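Local structure of P domain of VPI (4P3I) at residues W108-F113 / G156-V161; V161-S166 / P209-N214; F193-G198 / V291-Q296. The protein forms the protruding domain of the norovirus major capsid protein VP1, and probably attaches the virus to fucose-containing glycans on host cells. All blocks are in the same frame, centred on the assembly; numbering follows the deposited sequence.

Overall arrangement
Contacts 1 and 2 belong together, while contact 3 stands apart. The first two are buried, share Val161 and strand 153-162, have centres about 14 Å apart, and each meets both the galactose and the second subunit. Contact 1 is sheet chemistry: backbone bonds between strands 107-114 and 153-162, with an aromatic stack on one face. Contact 2 continues from the end part of that strand; two backbone bonds tie it to the loop between strands 200-207 and 217-220. Contact 3 lies on the surface across the chain's centre, its own centre about 39 Å from that of contact 1. It joins two loops by a ring packed on backbone and a weak side-chain bond.

Contact 1 (W108-F113 / G156-V161); sequences WHVSTF and GTLAWV. With GAL (beta-D-galactopyranose), chain E.
His109 and Trp160 meet twice, through their backbones and through their rings. The N-H of His109 goes to Trp160 O at 3.0 Å, and the same carbonyl receives a weak second bond from His109 ND1. In return, His109 O takes Ala159 N at 2.8 Å and, more weakly, Trp160 N at 3.3 Å. Two consecutive residues thus face one: a classic beta bulge, which shifts the register by one residue in this antiparallel pairing of strands 107-114 and 153-162, neighbours in the six-stranded sheet of the P2 subdomain, where 124-129 flanks 107-114 on its other side. Beyond it the regular pattern resumes, with Ser111 N bonded to Thr157 O at 3.0 Å and Thr157 N to Ser111 O at 3.1 Å. On the face with His109, the imidazole lies flat over the six-membered ring of Trp160, ring centroids 3.5 Å apart and planes 18° off parallel, while His109 CB makes a CH-pi contact over the five-membered ring. Trp160 CG lies between its backbone N and carbonyl carbon (chi1 57°), which brings the indole against the imidazole. NE2 of His109 gives a hydrogen bond to galactose O3 at 3.0 Å. Trp108 and Leu158 occupy the other face, where Leu158 CD1 meets Trp108 CB at 3.6 Å and Val161 CG1 lies against the indole. The indole NE1 of Trp108 is satisfied by Ile103 O, and Thr112 OG1 by Gln154 OE1.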
loop_
_atom_site.group_PDB
_atom_site.type_symbol
_atom_site.label_atom_id
_atom_site.label_comp_id
_atom_site.label_asym_id
_atom_site.label_seq_id
_atom_site.Cartn_x
_atom_site.Cartn_y
_atom_site.Cartn_z
ATOM N N TRP A 108 -17.595 -7.444 7.585
ATOM C CA TRP A 108 -16.289 -6.802 7.567
ATOM C C TRP A 108 -15.961 -6.272 8.949
ATOM O O TRP A 108 -16.848 -5.902 9.708
ATOM C CB TRP A 108 -16.279 -5.619 6.611
ATOM C CG TRP A 108 -16.407 -5.956 5.170
ATOM C CD1 TRP A 108 -16.309 -7.187 4.588
ATOM C CD2 TRP A 108 -16.670 -5.029 4.117
ATOM N NE1 TRP A 108 -16.494 -7.078 3.223
ATOM C CE2 TRP A 108 -16.720 -5.762 2.915
ATOM C CE3 TRP A 108 -16.876 -3.644 4.075
ATOM C CZ2 TRP A 108 -16.962 -5.154 1.681
ATOM C CZ3 TRP A 108 -17.114 -3.046 2.855
ATOM C CH2 TRP A 108 -17.157 -3.797 1.671
ATOM N N HIS A 109 -14.672 -6.219 9.263
ATOM C CA HIS A 109 -14.223 -5.619 10.508
ATOM C C HIS A 109 -13.128 -4.638 10.141
ATOM O O HIS A 109 -12.071 -5.033 9.664
ATOM C CB HIS A 109 -13.756 -6.712 11.477
ATOM C CG HIS A 109 -14.792 -7.765 11.695
ATOM N ND1 HIS A 109 -14.757 -8.984 11.050
ATOM C CD2 HIS A 109 -15.856 -7.810 12.531
ATOM C CE1 HIS A 109 -15.771 -9.724 11.459
ATOM N NE2 HIS A 109 -16.454 -9.035 12.358
ATOM N N VAL A 110 -13.422 -3.351 10.329
ATOM C CA VAL A 110 -12.631 -2.269 9.762
ATOM C C VAL A 110 -12.086 -1.432 10.907
ATOM O O VAL A 110 -12.845 -0.930 11.731
ATOM C CB VAL A 110 -13.508 -1.368 8.837
ATOM C CG1 VAL A 110 -12.667 -0.301 8.147
ATOM C CG2 VAL A 110 -14.223 -2.221 7.792
ATOM N N SER A 111 -10.765 -1.312 10.977
ATOM C CA SER A 111 -10.139 -0.598 12.076
ATOM C C SER A 111 -9.918 0.849 11.663
ATOM O O SER A 111 -9.136 1.119 10.743
ATOM C CB SER A 111 -8.809 -1.259 12.431
ATOM O OG SER A 111 -8.252 -0.700 13.608
ATOM N N THR A 112 -10.592 1.776 12.341
ATOM C CA THR A 112 -10.530 3.193 11.973
ATOM C C THR A 112 -10.002 4.073 13.113
ATOM O O THR A 112 -10.025 3.684 14.278
ATOM C CB THR A 112 -11.923 3.726 11.514
ATOM O OG1 THR A 112 -12.858 3.672 12.597
ATOM C CG2 THR A 112 -12.463 2.895 10.354
ATOM N N PHE A 113 -9.506 5.256 12.762
ATOM C CA PHE A 113 -9.142 6.246 13.768
ATOM C C PHE A 113 -9.821 7.561 13.416
ATOM O O PHE A 113 -10.212 7.776 12.264
ATOM C CB PHE A 113 -7.618 6.406 13.883
ATOM C CG PHE A 113 -6.971 7.111 12.707
ATOM C CD1 PHE A 113 -6.775 6.450 11.503
ATOM C CD2 PHE A 113 -6.538 8.422 12.824
ATOM C CE1 PHE A 113 -6.172 7.096 10.426
ATOM C CE2 PHE A 113 -5.936 9.073 11.754
ATOM C CZ PHE A 113 -5.755 8.407 10.554
ATOM N N GLY A 156 -10.048 4.345 7.941
ATOM C CA GLY A 156 -9.463 3.075 8.320
ATOM C C GLY A 156 -9.369 2.029 7.237
ATOM O O GLY A 156 -9.619 2.299 6.064
ATOM N N THR A 157 -9.014 0.821 7.659
ATOM C CA THR A 157 -8.611 -0.229 6.739
ATOM C C THR A 157 -9.299 -1.526 7.128
ATOM O O THR A 157 -9.426 -1.837 8.310
ATOM C CB THR A 157 -7.075 -0.439 6.804
ATOM O OG1 THR A 157 -6.406 0.773 6.432
ATOM C CG2 THR A 157 -6.628 -1.557 5.871
ATOM N N LEU A 158 -9.744 -2.280 6.129
ATOM C CA LEU A 158 -10.268 -3.616 6.379
ATOM C C LEU A 158 -9.236 -4.476 7.115
ATOM O O LEU A 158 -8.119 -4.678 6.634
ATOM C CB LEU A 158 -10.662 -4.275 5.061
ATOM C CG LEU A 158 -11.338 -5.643 5.175
ATOM C CD1 LEU A 158 -12.719 -5.535 5.821
ATOM C CD2 LEU A 158 -11.413 -6.289 3.798
ATOM N N ALA A 159 -9.619 -4.967 8.293
ATOM C CA ALA A 159 -8.707 -5.710 9.150
ATOM C C ALA A 159 -8.898 -7.209 9.003
ATOM O O ALA A 159 -7.923 -7.957 8.917
ATOM C CB ALA A 159 -8.893 -5.292 10.619
ATOM N N TRP A 160 -10.156 -7.645 8.980
ATOM C CA TRP A 160 -10.483 -9.064 8.770
ATOM C C TRP A 160 -11.938 -9.231 8.362
ATOM O O TRP A 160 -12.715 -8.280 8.424
ATOM C CB TRP A 160 -10.170 -9.915 10.017
ATOM C CG TRP A 160 -10.842 -9.506 11.329
ATOM C CD1 TRP A 160 -10.521 -8.437 12.115
ATOM C CD2 TRP A 160 -11.885 -10.214 12.025
ATOM N NE1 TRP A 160 -11.315 -8.418 13.245
ATOM C CE2 TRP A 160 -12.154 -9.501 13.214
ATOM C CE3 TRP A 160 -12.618 -11.376 11.753
ATOM C CZ2 TRP A 160 -13.134 -9.908 14.127
ATOM C CZ3 TRP A 160 -13.586 -11.782 12.666
ATOM C CH2 TRP A 160 -13.836 -11.048 13.837
ATOM N N VAL A 161 -12.297 -10.434 7.926
ATOM C CA VAL A 161 -13.667 -10.693 7.496
ATOM C C VAL A 161 -14.142 -12.003 8.099
ATOM O O VAL A 161 -13.335 -12.871 8.445
ATOM C CB VAL A 161 -13.822 -10.727 5.938
ATOM C CG1 VAL A 161 -13.417 -9.385 5.318
ATOM C CG2 VAL A 161 -13.017 -11.859 5.325
HETATM C C1 GAL E . -19.516 -13.148 15.171
HETATM C C2 GAL E . -18.805 -12.088 14.348
HETATM C C3 GAL E . -19.717 -11.616 13.228
HETATM C C4 GAL E . -20.191 -12.813 12.421
HETATM C C5 GAL E . -20.827 -13.833 13.351
HETATM C C6 GAL E . -21.296 -15.042 12.541
HETATM O O2 GAL E . -18.464 -10.976 15.189
HETATM O O3 GAL E . -18.999 -10.715 12.372
HETATM O O4 GAL E . -19.073 -13.410 11.748
HETATM O O5 GAL E . -19.864 -14.256 14.328
HETATM O O6 GAL E . -21.784 -16.051 13.427
#

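Contact 2 (V161-S166 / P209-N214); sequences VSPSTS and PIVSGN. With GAL (beta-D-galactopyranose), chain E; FUC (alpha-L-fucopyranose), chain B.
Val211 N donates to Val161 O at 2.9 Å, an almost straight bond with 167° at the hydrogen, and Val161 N reaches back to Pro209 O at 3.3 Å. Both polar groups of the Val161 backbone are therefore used on this side, bridging Ile210 while segments 161-163 and 209-212 run nearly parallel. Just past the bridge the polar chemistry turns to sugar: galactose O4 gives its hydrogen to Pro163 O at 2.8 Å. Ser162 OG, wedged between its backbone N and carbonyl carbon (chi1 63°), points at that same O4, although its exact place is less certain. Packing fills in around these bonds. Val161 CG2 and Ile210 CG2 lie side by side at 4.0 Å, and the Pro163 ring presses on Ser212, with CG only 3.4 Å from Ser212 CB, tighter than usual. With CG1 of Val211 anti to the backbone N (chi1 173°), that methyl turns to the fucose beside O4. Asp107 also bonds the galactose, and Gly121 of the second subunit bonds the fucose. Together they make a glycan site at the dimer interface, consistent with the histo-blood group antigen pocket of GI noroviruses.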
loop_
_atom_site.group_PDB
_atom_site.type_symbol
_atom_site.label_atom_id
_atom_site.label_comp_id
_atom_site.label_asym_id
_atom_site.label_seq_id
_atom_site.Cartn_x
_atom_site.Cartn_y
_atom_site.Cartn_z
ATOM N N VAL A 161 -12.297 -10.434 7.926
ATOM C CA VAL A 161 -13.667 -10.693 7.496
ATOM C C VAL A 161 -14.142 -12.003 8.099
ATOM O O VAL A 161 -13.335 -12.871 8.445
ATOM C CB VAL A 161 -13.822 -10.727 5.938
ATOM C CG1 VAL A 161 -13.417 -9.385 5.318
ATOM C CG2 VAL A 161 -13.017 -11.859 5.325
ATOM N N SER A 162 -15.456 -12.130 8.242
ATOM C CA SER A 162 -16.046 -13.307 8.864
ATOM C C SER A 162 -17.419 -13.563 8.247
ATOM O O SER A 162 -17.941 -12.707 7.537
ATOM C CB SER A 162 -16.145 -13.113 10.385
ATOM O OG SER A 162 -17.001 -12.038 10.718
ATOM N N PRO A 163 -17.997 -14.757 8.496
ATOM C CA PRO A 163 -19.264 -15.081 7.829
ATOM C C PRO A 163 -20.433 -14.186 8.234
ATOM O O PRO A 163 -20.488 -13.699 9.363
ATOM C CB PRO A 163 -19.543 -16.519 8.286
ATOM C CG PRO A 163 -18.222 -17.064 8.646
ATOM C CD PRO A 163 -17.449 -15.919 9.221
ATOM N N SER A 164 -21.365 -13.989 7.307
ATOM C CA SER A 164 -22.573 -13.209 7.576
ATOM C C SER A 164 -23.452 -13.838 8.649
ATOM O O SER A 164 -24.106 -13.132 9.419
ATOM C CB SER A 164 -23.379 -13.048 6.288
ATOM O OG SER A 164 -22.650 -12.284 5.346
ATOM N N THR A 165 -23.491 -15.165 8.687
ATOM C CA THR A 165 -24.286 -15.881 9.679
ATOM C C THR A 165 -23.430 -16.970 10.304
ATOM O O THR A 165 -22.400 -17.343 9.740
ATOM C CB THR A 165 -25.540 -16.515 9.053
ATOM O OG1 THR A 165 -25.157 -17.360 7.961
ATOM C CG2 THR A 165 -26.485 -15.436 8.545
ATOM N N SER A 166 -23.907 -17.490 11.429
ATOM C CA SER A 166 -23.239 -18.557 12.157
ATOM C C SER A 166 -22.854 -19.740 11.277
ATOM O O SER A 166 -21.696 -20.157 11.283
ATOM C CB SER A 166 -24.114 -19.036 13.319
ATOM O OG SER A 166 -25.306 -19.638 12.845
ATOM N N PRO A 209 -6.500 -12.401 6.920
ATOM C CA PRO A 209 -7.344 -13.048 7.936
ATOM C C PRO A 209 -8.807 -13.186 7.520
ATOM O O PRO A 209 -9.640 -12.317 7.778
ATOM C CB PRO A 209 -7.192 -12.144 9.169
ATOM C CG PRO A 209 -6.731 -10.829 8.635
ATOM C CD PRO A 209 -5.916 -11.139 7.408
ATOM N N ILE A 210 -9.092 -14.297 6.852
ATOM C CA ILE A 210 -10.460 -14.673 6.545
ATOM C C ILE A 210 -10.881 -15.712 7.555
ATOM O O ILE A 210 -10.310 -16.802 7.617
ATOM C CB ILE A 210 -10.565 -15.281 5.148
ATOM C CG1 ILE A 210 -10.026 -14.303 4.107
ATOM C CG2 ILE A 210 -12.009 -15.684 4.853
ATOM C CD1 ILE A 210 -10.033 -14.841 2.696
ATOM N N VAL A 211 -11.865 -15.372 8.369
ATOM C CA VAL A 211 -12.379 -16.323 9.324
ATOM C C VAL A 211 -13.460 -17.146 8.638
ATOM O O VAL A 211 -14.397 -16.592 8.055
ATOM C CB VAL A 211 -12.949 -15.615 10.560
ATOM C CG1 VAL A 211 -13.632 -16.615 11.457
ATOM C CG2 VAL A 211 -11.829 -14.868 11.304
ATOM N N SER A 212 -13.300 -18.466 8.690
ATOM C CA SER A 212 -14.221 -19.404 8.059
ATOM C C SER A 212 -14.244 -19.266 6.541
ATOM O O SER A 212 -15.297 -19.358 5.915
ATOM C CB SER A 212 -15.639 -19.275 8.628
ATOM O OG SER A 212 -15.672 -19.517 10.020
ATOM N N GLY A 213 -13.078 -19.031 5.953
ATOM C CA GLY A 213 -12.917 -19.195 4.519
ATOM C C GLY A 213 -12.337 -20.577 4.281
ATOM O O GLY A 213 -11.825 -21.190 5.217
ATOM N N ASN A 214 -12.415 -21.083 3.053
ATOM C CA ASN A 214 -11.804 -22.382 2.765
ATOM C C ASN A 214 -10.285 -22.305 2.921
ATOM O O ASN A 214 -9.636 -23.277 3.297
ATOM C CB ASN A 214 -12.196 -22.898 1.376
ATOM C CG ASN A 214 -13.668 -23.291 1.290
ATOM O OD1 ASN A 214 -14.335 -23.486 2.308
ATOM N ND2 ASN A 214 -14.172 -23.421 0.067
HETATM C C1 GAL E . -19.516 -13.148 15.171
HETATM C C2 GAL E . -18.805 -12.088 14.348
HETATM C C3 GAL E . -19.717 -11.616 13.228
HETATM C C4 GAL E . -20.191 -12.813 12.421
HETATM C C5 GAL E . -20.827 -13.833 13.351
HETATM C C6 GAL E . -21.296 -15.042 12.541
HETATM O O2 GAL E . -18.464 -10.976 15.189
HETATM O O3 GAL E . -18.999 -10.715 12.372
HETATM O O4 GAL E . -19.073 -13.410 11.748
HETATM O O5 GAL E . -19.864 -14.256 14.328
HETATM O O6 GAL E . -21.784 -16.051 13.427
HETATM C C1 FUC B . -17.317 -17.173 16.530
HETATM C C2 FUC B . -17.371 -18.366 15.590
HETATM C C3 FUC B . -17.613 -17.882 14.169
HETATM C C4 FUC B . -16.561 -16.847 13.800
HETATM C C5 FUC B . -16.552 -15.739 14.842
HETATM C C6 FUC B . -15.489 -14.702 14.475
HETATM O O2 FUC B . -18.438 -19.241 15.986
HETATM O O3 FUC B . -17.530 -18.991 13.264
HETATM O O4 FUC B . -15.270 -17.472 13.754
HETATM O O5 FUC B . -16.255 -16.295 16.130
#

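Contact 3 (F193-G198 / V291-Q296); sequences FPPGFG and VSRYYQ
Phe197 packs its ring onto the backbone of Tyr294, and the close part of the contact is this CH-pi interaction. The CA of Tyr294 stands over one face of the phenyl, 3.8 Å from the Phe197 ring centroid and displaced toward the rim. The two rings do not stack: they meet rim to rim, planes 51° apart, and their nearest atoms are placed doubtfully close. Around the phenyl edge come Arg293 NH1, 3.5 Å from Phe197 CD2, and Gln296 OE1. Arg293 extends with CG anti to the backbone N (chi1 177°), then bends at chi2, which carries its guanidinium edge to the carbonyl of Pro195, an approach modelled too short to trust. The 291-296 side holds its own shape, a type I turn from Ser292 to Tyr295 overlaid by an ST turn in which Tyr294 N bonds Ser292 OG at 2.7 Å. Lys259 adds bonds to the carbonyls of Arg293 and Tyr295. Toward Gln296 the contact is looser and exposed: Gln296 NE2 gives a weak, bent bond to Phe197 O at 3.0 Å, with 129° at the hydrogen. Since the one bond the geometry supports is weak, van der Waals packing probably does most to join these loops.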
loop_
_atom_site.group_PDB
_atom_site.type_symbol
_atom_site.label_atom_id
_atom_site.label_comp_id
_atom_site.label_asym_id
_atom_site.label_seq_id
_atom_site.Cartn_x
_atom_site.Cartn_y
_atom_site.Cartn_z
ATOM N N PHE A 193 -14.366 -12.965 -18.209
ATOM C CA PHE A 193 -14.492 -14.347 -18.669
ATOM C C PHE A 193 -13.148 -14.888 -19.072
ATOM O O PHE A 193 -12.366 -14.175 -19.700
ATOM C CB PHE A 193 -15.358 -14.415 -19.921
ATOM C CG PHE A 193 -16.812 -14.450 -19.646
ATOM C CD1 PHE A 193 -17.511 -15.640 -19.667
ATOM C CD2 PHE A 193 -17.483 -13.291 -19.354
ATOM C CE1 PHE A 193 -18.866 -15.660 -19.410
ATOM C CE2 PHE A 193 -18.830 -13.295 -19.098
ATOM C CZ PHE A 193 -19.527 -14.480 -19.122
ATOM N N PRO A 194 -12.876 -16.158 -18.738
ATOM C CA PRO A 194 -11.714 -16.817 -19.340
ATOM C C PRO A 194 -11.895 -16.719 -20.844
ATOM O O PRO A 194 -12.991 -16.985 -21.340
ATOM C CB PRO A 194 -11.842 -18.265 -18.851
ATOM C CG PRO A 194 -12.591 -18.147 -17.550
ATOM C CD PRO A 194 -13.544 -16.996 -17.725
ATOM N N PRO A 195 -10.857 -16.260 -21.549
ATOM C CA PRO A 195 -10.990 -15.783 -22.930
ATOM C C PRO A 195 -10.827 -16.817 -24.050
ATOM O O PRO A 195 -10.703 -16.424 -25.208
ATOM C CB PRO A 195 -9.886 -14.722 -23.007
ATOM C CG PRO A 195 -8.850 -15.212 -22.082
ATOM C CD PRO A 195 -9.619 -15.761 -20.919
ATOM N N GLY A 196 -10.844 -18.105 -23.730
ATOM C CA GLY A 196 -10.772 -19.128 -24.762
ATOM C C GLY A 196 -9.368 -19.665 -24.989
ATOM O O GLY A 196 -8.453 -19.343 -24.244
ATOM N N PHE A 197 -9.205 -20.477 -26.028
ATOM C CA PHE A 197 -7.895 -21.009 -26.392
ATOM C C PHE A 197 -7.202 -21.714 -25.229
ATOM O O PHE A 197 -5.984 -21.625 -25.077
ATOM C CB PHE A 197 -7.000 -19.894 -26.938
ATOM C CG PHE A 197 -7.554 -19.214 -28.156
ATOM C CD1 PHE A 197 -7.479 -19.819 -29.399
ATOM C CD2 PHE A 197 -8.151 -17.968 -28.058
ATOM C CE1 PHE A 197 -7.988 -19.195 -30.523
ATOM C CE2 PHE A 197 -8.662 -17.338 -29.178
ATOM C CZ PHE A 197 -8.580 -17.953 -30.412
ATOM N N GLY A 198 -7.982 -22.415 -24.414
ATOM C CA GLY A 198 -7.441 -23.175 -23.305
ATOM C C GLY A 198 -6.916 -22.308 -22.186
ATOM O O GLY A 198 -6.299 -22.810 -21.243
ATOM N N VAL A 291 0.405 -9.426 -29.708
ATOM C CA VAL A 291 0.023 -10.634 -30.429
ATOM C C VAL A 291 -1.470 -10.653 -30.704
ATOM O O VAL A 291 -2.238 -9.919 -30.088
ATOM C CB VAL A 291 0.402 -11.930 -29.666
ATOM C CG1 VAL A 291 1.914 -12.066 -29.559
ATOM C CG2 VAL A 291 -0.262 -11.980 -28.277
ATOM N N SER A 292 -1.873 -11.503 -31.638
ATOM C CA SER A 292 -3.278 -11.647 -31.952
ATOM C C SER A 292 -4.027 -12.234 -30.761
ATOM O O SER A 292 -3.444 -12.886 -29.894
ATOM C CB SER A 292 -3.463 -12.533 -33.184
ATOM O OG SER A 292 -4.243 -13.667 -32.871
ATOM N N ARG A 293 -5.325 -11.968 -30.729
ATOM C CA ARG A 293 -6.223 -12.532 -29.742
ATOM C C ARG A 293 -6.130 -14.059 -29.742
ATOM O O ARG A 293 -6.284 -14.705 -28.703
ATOM C CB ARG A 293 -7.642 -12.066 -30.075
ATOM C CG ARG A 293 -8.736 -12.601 -29.196
ATOM C CD ARG A 293 -8.610 -12.127 -27.762
ATOM N NE ARG A 293 -9.710 -12.680 -26.989
ATOM C CZ ARG A 293 -9.730 -13.918 -26.513
ATOM N NH1 ARG A 293 -8.700 -14.736 -26.707
ATOM N NH2 ARG A 293 -10.795 -14.332 -25.852
ATOM N N TYR A 294 -5.849 -14.634 -30.908
ATOM C CA TYR A 294 -5.827 -16.088 -31.052
ATOM C C TYR A 294 -4.466 -16.727 -30.774
ATOM O O TYR A 294 -4.313 -17.937 -30.947
ATOM C CB TYR A 294 -6.281 -16.490 -32.458
ATOM C CG TYR A 294 -7.396 -15.651 -33.030
ATOM C CD1 TYR A 294 -8.585 -15.460 -32.337
ATOM C CD2 TYR A 294 -7.259 -15.051 -34.272
ATOM C CE1 TYR A 294 -9.608 -14.698 -32.872
ATOM C CE2 TYR A 294 -8.271 -14.288 -34.813
ATOM C CZ TYR A 294 -9.443 -14.114 -34.109
ATOM O OH TYR A 294 -10.450 -13.349 -34.648
ATOM N N TYR A 295 -3.486 -15.929 -30.355
ATOM C CA TYR A 295 -2.151 -16.460 -30.092
ATOM C C TYR A 295 -2.243 -17.564 -29.053
ATOM O O TYR A 295 -2.786 -17.366 -27.969
ATOM C CB TYR A 295 -1.202 -15.359 -29.609
ATOM C CG TYR A 295 0.221 -15.828 -29.369
ATOM C CD1 TYR A 295 0.591 -16.383 -28.152
ATOM C CD2 TYR A 295 1.197 -15.700 -30.353
ATOM C CE1 TYR A 295 1.882 -16.806 -27.917
ATOM C CE2 TYR A 295 2.503 -16.123 -30.122
ATOM C CZ TYR A 295 2.833 -16.674 -28.900
ATOM O OH TYR A 295 4.116 -17.101 -28.637
ATOM N N GLN A 296 -1.718 -18.733 -29.404
ATOM C CA GLN A 296 -1.840 -19.917 -28.562
ATOM C C GLN A 296 -0.626 -20.062 -27.644
ATOM O O GLN A 296 0.494 -20.253 -28.112
ATOM C CB GLN A 296 -1.996 -21.151 -29.448
ATOM C CG GLN A 296 -2.268 -22.434 -28.693
ATOM C CD GLN A 296 -3.724 -22.582 -28.299
ATOM O OE1 GLN A 296 -4.611 -22.610 -29.145
ATOM N NE2 GLN A 296 -3.974 -22.678 -27.001
#